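PDB 3V75: orotidine 5'-phosphate decarboxylase from Streptomyces avermitilis, which probably catalyses the decarboxylation of orotidine 5'-phosphate to UMP, the last step of de novo UMP biosynthesis. Local coordinates for residues 53-58 against 65-70; 132-137 against 144-149; 159-164 against 215-220. All blocks are in the same frame, centred on the assembly; numbering follows the deposited sequence. Where two conformers were deposited one is given.

How the contacts relate
All three contacts belong to one eight-stranded parallel beta/alpha barrel and follow one another along the chain. Contact 1 joins the turn that ends helix 49-54 to helix 61-75, outside the barrel. Contact 2 sets the end of helix 124-134 against strand 145-148, and contact 3 sets helix 158-167 against strand 217-221. Contacts 2 and 3 have centres about 9 Å apart and touch where L135 and R136 pack on A160 and L163. The centre of contact 1 is about 26 Å from that of contact 2 and about 32 Å from that of contact 3. Contacts 2 and 3 thus fasten outer helices to barrel strands, whereas contact 1 stays within the helical layer.

Contact 1 of 3, residues 53-58 against 65-70; sequences ADWGLS and ERFSRT
W55 lays one face of its indole over the CD2-CE2 side of the F67 ring, with W55 CE2 3.4 Å from F67 CE2. From helix 61-75, F67 CB meets CD1 of L57 at 3.8 Å, and that methyl lies at the edge of the phenyl ring, near its plane. With CG anti to the backbone N (chi1 178°), the ring swings toward the indole: F67 CD2 sits 3.6 Å from W55 CD2, F67 CE2 lies against the face at the CE2-CZ2 bond of the indole, and F67 CZ only grazes W55 CZ2. The two planes are inclined at 37°, so the pair is oblique. One turn further on, T70 CG2 reaches the indole 3.7 Å from W55 CZ3. Nearer the start of the segment, L57 CD2 rests on the aliphatic part of R66, 3.8 Å from CG, while the guanidinium leads away and its NH2 bonds to T70 OG1. G56 closes helix 49-54 with a Schellman motif. In this outer helical layer of the barrel, L283 of helix 280-299 touches both W55 and T70. Across the two segments the contact is apolar, held by shape and dispersion, with the buried indole NE1 hydrogen-bonded elsewhere, to L274 O.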
# COMPACT_ATOMS: atom_id res chain seq x y z
N ALA A 53 -8.77 20.55 11.46
CA ALA A 53 -9.85 21.34 12.04
C ALA A 53 -9.39 21.81 13.43
O ALA A 53 -9.57 22.99 13.76
CB ALA A 53 -11.13 20.54 12.14
N ASP A 54 -8.81 20.91 14.22
CA ASP A 54 -8.26 21.32 15.53
C ASP A 54 -7.26 22.50 15.41
O ASP A 54 -7.25 23.41 16.28
CB ASP A 54 -7.55 20.16 16.23
CG ASP A 54 -8.51 19.04 16.72
OD1 ASP A 54 -9.74 19.26 16.76
OD2 ASP A 54 -8.00 17.93 17.06
N TRP A 55 -6.38 22.52 14.40
CA TRP A 55 -5.45 23.65 14.20
C TRP A 55 -6.13 24.87 13.61
O TRP A 55 -5.45 25.84 13.28
CB TRP A 55 -4.27 23.32 13.26
CG TRP A 55 -3.27 22.42 13.84
CD1 TRP A 55 -3.51 21.46 14.77
CD2 TRP A 55 -1.87 22.34 13.53
NE1 TRP A 55 -2.34 20.78 15.07
CE2 TRP A 55 -1.33 21.31 14.33
CE3 TRP A 55 -1.03 23.06 12.67
CZ2 TRP A 55 0.04 20.96 14.28
CZ3 TRP A 55 0.36 22.70 12.63
CH2 TRP A 55 0.85 21.67 13.43
N GLY A 56 -7.44 24.78 13.41
CA GLY A 56 -8.19 25.85 12.77
C GLY A 56 -7.87 25.99 11.29
O GLY A 56 -7.95 27.10 10.74
N LEU A 57 -7.47 24.88 10.65
CA LEU A 57 -7.16 24.91 9.21
C LEU A 57 -8.29 24.20 8.44
O LEU A 57 -9.01 23.35 9.00
CB LEU A 57 -5.84 24.18 8.91
CG LEU A 57 -4.63 24.75 9.64
CD1 LEU A 57 -3.49 23.73 9.52
CD2 LEU A 57 -4.24 26.08 9.06
N SER A 58 -8.42 24.52 7.17
CA SER A 58 -9.47 23.94 6.35
C SER A 58 -9.06 22.54 5.91
O SER A 58 -7.85 22.22 5.88
CB SER A 58 -9.66 24.81 5.12
OG SER A 58 -8.38 25.07 4.47
N GLU A 65 -1.01 21.79 3.46
CA GLU A 65 0.27 22.41 3.24
C GLU A 65 0.72 23.27 4.44
O GLU A 65 1.88 23.23 4.85
CB GLU A 65 0.21 23.23 1.97
CG GLU A 65 1.46 23.96 1.63
CD GLU A 65 1.28 24.77 0.33
OE1 GLU A 65 0.23 25.47 0.17
OE2 GLU A 65 2.20 24.74 -0.53
N ARG A 66 -0.21 24.07 5.00
CA ARG A 66 0.15 24.92 6.14
C ARG A 66 0.53 24.07 7.37
O ARG A 66 1.50 24.37 8.09
CB ARG A 66 -1.02 25.83 6.48
CG ARG A 66 -0.74 26.77 7.64
CD ARG A 66 0.40 27.73 7.29
NE ARG A 66 1.70 27.32 7.85
CZ ARG A 66 2.83 28.04 7.72
NH1 ARG A 66 2.80 29.19 7.05
NH2 ARG A 66 3.97 27.66 8.31
N PHE A 67 -0.24 23.01 7.59
CA PHE A 67 0.02 22.08 8.70
C PHE A 67 1.43 21.49 8.55
O PHE A 67 2.25 21.50 9.48
CB PHE A 67 -1.01 20.96 8.65
CG PHE A 67 -0.85 19.90 9.70
CD1 PHE A 67 0.01 18.83 9.50
CD2 PHE A 67 -1.60 19.94 10.87
CE1 PHE A 67 0.14 17.83 10.46
CE2 PHE A 67 -1.49 18.93 11.85
CZ PHE A 67 -0.60 17.88 11.64
N SER A 68 1.69 20.92 7.37
CA SER A 68 2.95 20.22 7.13
C SER A 68 4.15 21.17 7.25
O SER A 68 5.18 20.83 7.87
CB SER A 68 2.87 19.57 5.74
OG SER A 68 1.84 18.59 5.75
N ARG A 69 4.01 22.35 6.69
CA ARG A 69 5.07 23.33 6.76
C ARG A 69 5.37 23.71 8.21
O ARG A 69 6.54 23.83 8.59
CB ARG A 69 4.67 24.56 5.94
CG ARG A 69 5.68 25.65 6.02
CD ARG A 69 5.30 26.80 5.08
NE ARG A 69 6.18 27.92 5.39
CZ ARG A 69 6.24 29.02 4.67
NH1 ARG A 69 5.46 29.13 3.59
NH2 ARG A 69 7.08 30.00 5.05
N THR A 70 4.33 23.92 9.00
CA THR A 70 4.53 24.33 10.39
C THR A 70 5.20 23.22 11.19
O THR A 70 6.08 23.50 12.02
CB THR A 70 3.18 24.70 11.03
OG1 THR A 70 2.73 25.91 10.43
CG2 THR A 70 3.31 24.86 12.55

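Contact 2 of 3, residues 132-137 against 144-149; sequences EAFLRK and DALTVS
A chi1 of 175° extends L146 away from its backbone N and points its two methyls at the end of helix 124-134, where F134 and L135 both hold CG beside the backbone N, with chi1 near -60°. CD1 of L146 takes the phenyl side: it lies 3.7 Å from F134 CD2 and 4.2 Å from the ring centroid, an off-centre CH-pi contact 29° from the ring normal. CD2 of L146 fits between the two neighbours, 4.1 Å from F134 CD2 and just as far from L135 CD1. Nearer the strand backbone, L135 CD2 packs on L146 CB at 4.0 Å, the two leucines crossing at about a right angle. The consecutive residues F134 and L135 thus share one strand leucine. The arrangement ties together the beta-alpha-beta unit of strand 113-120, helix 124-134 and strand 145-148; M116 of the first strand touches both F134 and L146, and E90 of the second subunit packs on F134. The L146 side chain lies about 7 Å from that of K119, the predicted proton donor, while the neighbouring T147 OG1 bonds to the backbone N of K119. Across the two segments the contact is buried hydrocarbon packing, with no hydrogen bond between them.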
# COMPACT_ATOMS: atom_id res chain seq x y z
N GLU A 132 11.73 2.44 -6.08
CA GLU A 132 12.20 3.56 -6.94
C GLU A 132 11.58 4.89 -6.42
O GLU A 132 12.22 5.94 -6.41
CB GLU A 132 11.81 3.31 -8.44
CG GLU A 132 12.12 4.45 -9.46
CD GLU A 132 11.82 4.10 -10.96
OE1 GLU A 132 11.98 2.90 -11.33
OE2 GLU A 132 11.51 4.99 -11.76
N ALA A 133 10.29 4.82 -6.06
CA ALA A 133 9.58 6.03 -5.60
C ALA A 133 10.14 6.54 -4.26
O ALA A 133 10.25 7.76 -4.06
CB ALA A 133 8.09 5.73 -5.42
N PHE A 134 10.47 5.63 -3.35
CA PHE A 134 10.73 6.04 -1.96
C PHE A 134 12.17 5.82 -1.47
O PHE A 134 12.53 6.36 -0.41
CB PHE A 134 9.79 5.31 -1.01
CG PHE A 134 8.34 5.62 -1.24
CD1 PHE A 134 7.86 6.89 -0.99
CD2 PHE A 134 7.46 4.67 -1.75
CE1 PHE A 134 6.50 7.20 -1.22
CE2 PHE A 134 6.14 4.96 -1.97
CZ PHE A 134 5.63 6.24 -1.71
N LEU A 135 12.97 5.00 -2.16
CA LEU A 135 14.23 4.51 -1.56
C LEU A 135 15.44 4.77 -2.40
O LEU A 135 16.53 4.29 -2.08
CB LEU A 135 14.14 3.00 -1.25
CG LEU A 135 13.05 2.65 -0.22
CD1 LEU A 135 12.75 1.16 -0.23
CD2 LEU A 135 13.37 3.18 1.20
N ARG A 136 15.30 5.51 -3.49
CA ARG A 136 16.48 5.84 -4.27
C ARG A 136 16.71 7.34 -4.22
O ARG A 136 15.74 8.09 -4.29
CB ARG A 136 16.27 5.38 -5.70
CG ARG A 136 17.58 5.40 -6.41
CD ARG A 136 17.51 4.49 -7.60
NE ARG A 136 16.73 5.09 -8.66
CZ ARG A 136 16.50 4.44 -9.80
NH1 ARG A 136 17.02 3.21 -9.92
NH2 ARG A 136 15.80 5.00 -10.78
N LYS A 137 17.96 7.81 -4.16
CA LYS A 137 18.13 9.26 -3.89
C LYS A 137 17.63 10.27 -4.89
O LYS A 137 17.44 11.45 -4.56
CB LYS A 137 19.56 9.60 -3.58
CG LYS A 137 20.49 9.30 -4.75
CD LYS A 137 21.76 10.05 -4.42
CE LYS A 137 22.73 10.05 -5.59
NZ LYS A 137 23.89 10.85 -5.08
N ASP A 144 14.28 8.04 4.30
CA ASP A 144 15.30 7.21 4.93
C ASP A 144 14.82 5.79 5.20
O ASP A 144 15.62 4.86 5.31
CB ASP A 144 15.73 7.87 6.24
CG ASP A 144 16.37 9.19 5.96
OD1 ASP A 144 17.51 9.18 5.43
OD2 ASP A 144 15.73 10.26 6.19
N ALA A 145 13.51 5.61 5.29
CA ALA A 145 12.94 4.26 5.37
C ALA A 145 11.51 4.26 4.87
O ALA A 145 10.89 5.32 4.73
CB ALA A 145 13.01 3.70 6.82
N LEU A 146 10.98 3.06 4.61
CA LEU A 146 9.64 2.91 4.08
C LEU A 146 8.95 1.82 4.86
O LEU A 146 9.54 0.75 5.08
CB LEU A 146 9.73 2.49 2.60
CG LEU A 146 8.42 2.17 1.89
CD1 LEU A 146 7.47 3.39 1.77
CD2 LEU A 146 8.73 1.51 0.49
N THR A 147 7.70 2.03 5.25
CA THR A 147 6.92 0.93 5.82
C THR A 147 6.36 0.08 4.67
O THR A 147 5.85 0.61 3.65
CB THR A 147 5.75 1.41 6.75
OG1 THR A 147 4.85 2.20 5.99
CG2 THR A 147 6.30 2.24 7.96
N VAL A 148 6.42 -1.24 4.87
CA VAL A 148 5.95 -2.21 3.86
C VAL A 148 5.13 -3.30 4.50
O VAL A 148 5.34 -3.67 5.67
CB VAL A 148 7.12 -2.84 3.05
CG1 VAL A 148 7.85 -1.75 2.25
CG2 VAL A 148 8.13 -3.55 3.98
N SER A 149 4.19 -3.82 3.73
CA SER A 149 3.28 -4.85 4.22
C SER A 149 3.76 -6.18 3.59
O SER A 149 4.13 -6.21 2.40
CB SER A 149 1.87 -4.44 3.80
OG SER A 149 0.83 -5.28 4.31

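Contact 3 of 3, residues 159-164 against 215-220; sequences PAVELA and GSFGAV
F217 reaches from its strand to helix 158-167 and meets V161 and A164 with the far end of its ring. CG1 of V161 stands over one face, 4.2 Å from the ring centroid and 25° off the normal, a CH-pi contact. The CB of A164, one turn along the helix, lies instead at the edge, near the ring plane, 4.0 Å from F217 CE1. V161 adds its backbone O, 3.7 Å from F217 CZ, so the ring tip also packs against the helix backbone. At V161 the first torsion, 174°, sets CG1 opposite the backbone N and carries that methyl over the phenyl. S216 CB covers the opposite face, offset toward the rim, so the ring lies between it and V161. This is packing of an outer-layer helix on the strands of a TIM barrel: helix 158-167 leads into strand 170-176, and strand 217-221 runs parallel beside that strand in the sheet. L171 of the intervening strand touches V161, and its backbone bonds to those of S216 and G218, the residues flanking F217. Further out, E207 of helix 196-207 touches both V161 and F217, and N208 ND2 bonds to F217 O. P159 and L163 pack against helix 124-134 through M127 and A131.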
# COMPACT_ATOMS: atom_id res chain seq x y z
N PRO A 159 13.13 -6.75 -3.83
CA PRO A 159 13.63 -5.57 -4.57
C PRO A 159 13.77 -4.33 -3.69
O PRO A 159 14.69 -3.51 -3.92
CB PRO A 159 12.55 -5.35 -5.66
CG PRO A 159 11.94 -6.74 -5.86
CD PRO A 159 11.93 -7.34 -4.46
N ALA A 160 12.88 -4.16 -2.72
CA ALA A 160 12.96 -3.01 -1.81
C ALA A 160 14.11 -3.18 -0.82
O ALA A 160 14.81 -2.21 -0.51
CB ALA A 160 11.64 -2.83 -1.06
N VAL A 161 14.32 -4.40 -0.29
CA VAL A 161 15.47 -4.66 0.58
C VAL A 161 16.78 -4.32 -0.13
O VAL A 161 17.64 -3.62 0.43
CB VAL A 161 15.52 -6.15 1.05
CG1 VAL A 161 16.81 -6.45 1.83
CG2 VAL A 161 14.28 -6.50 1.91
N GLU A 162 16.94 -4.80 -1.36
CA GLU A 162 18.20 -4.59 -2.07
C GLU A 162 18.44 -3.12 -2.35
O GLU A 162 19.55 -2.60 -2.20
CB GLU A 162 18.22 -5.38 -3.39
CG GLU A 162 18.27 -6.89 -3.20
CD GLU A 162 18.04 -7.64 -4.55
OE1 GLU A 162 17.65 -7.00 -5.58
OE2 GLU A 162 18.21 -8.89 -4.59
N LEU A 163 17.40 -2.42 -2.80
CA LEU A 163 17.59 -1.00 -3.13
C LEU A 163 17.83 -0.18 -1.88
O LEU A 163 18.66 0.73 -1.88
CB LEU A 163 16.40 -0.47 -3.92
CG LEU A 163 16.59 0.98 -4.37
CD1 LEU A 163 17.98 1.21 -5.07
CD2 LEU A 163 15.41 1.44 -5.28
N ALA A 164 17.11 -0.51 -0.80
CA ALA A 164 17.36 0.15 0.48
C ALA A 164 18.82 -0.02 0.90
O ALA A 164 19.48 0.97 1.30
CB ALA A 164 16.44 -0.38 1.53
N GLY A 215 20.95 -2.97 12.64
CA GLY A 215 20.64 -3.22 11.24
C GLY A 215 19.63 -2.23 10.69
O GLY A 215 18.99 -1.48 11.44
N SER A 216 19.41 -2.27 9.37
CA SER A 216 18.52 -1.32 8.70
C SER A 216 17.10 -1.80 8.48
O SER A 216 16.28 -1.03 7.99
CB SER A 216 19.11 -0.90 7.34
OG SER A 216 20.34 -0.24 7.49
N PHE A 217 16.83 -3.06 8.84
CA PHE A 217 15.55 -3.68 8.50
C PHE A 217 14.75 -3.94 9.76
O PHE A 217 15.09 -4.80 10.57
CB PHE A 217 15.79 -4.90 7.58
CG PHE A 217 16.51 -4.48 6.33
CD1 PHE A 217 15.82 -3.81 5.32
CD2 PHE A 217 17.89 -4.58 6.22
CE1 PHE A 217 16.50 -3.31 4.18
CE2 PHE A 217 18.56 -4.10 5.08
CZ PHE A 217 17.86 -3.46 4.08
N GLY A 218 13.72 -3.12 9.94
CA GLY A 218 12.98 -3.12 11.20
C GLY A 218 11.58 -3.66 11.03
O GLY A 218 11.17 -4.06 9.93
N ALA A 219 10.85 -3.69 12.16
CA ALA A 219 9.47 -4.17 12.20
C ALA A 219 8.57 -3.09 12.79
O ALA A 219 9.02 -2.31 13.64
CB ALA A 219 9.37 -5.42 13.10
N VAL A 220 7.31 -3.08 12.38
CA VAL A 220 6.29 -2.29 13.07
C VAL A 220 5.69 -3.20 14.17
O VAL A 220 5.20 -4.30 13.88
CB VAL A 220 5.19 -1.80 12.11
CG1 VAL A 220 4.16 -0.97 12.91
CG2 VAL A 220 5.84 -0.97 10.97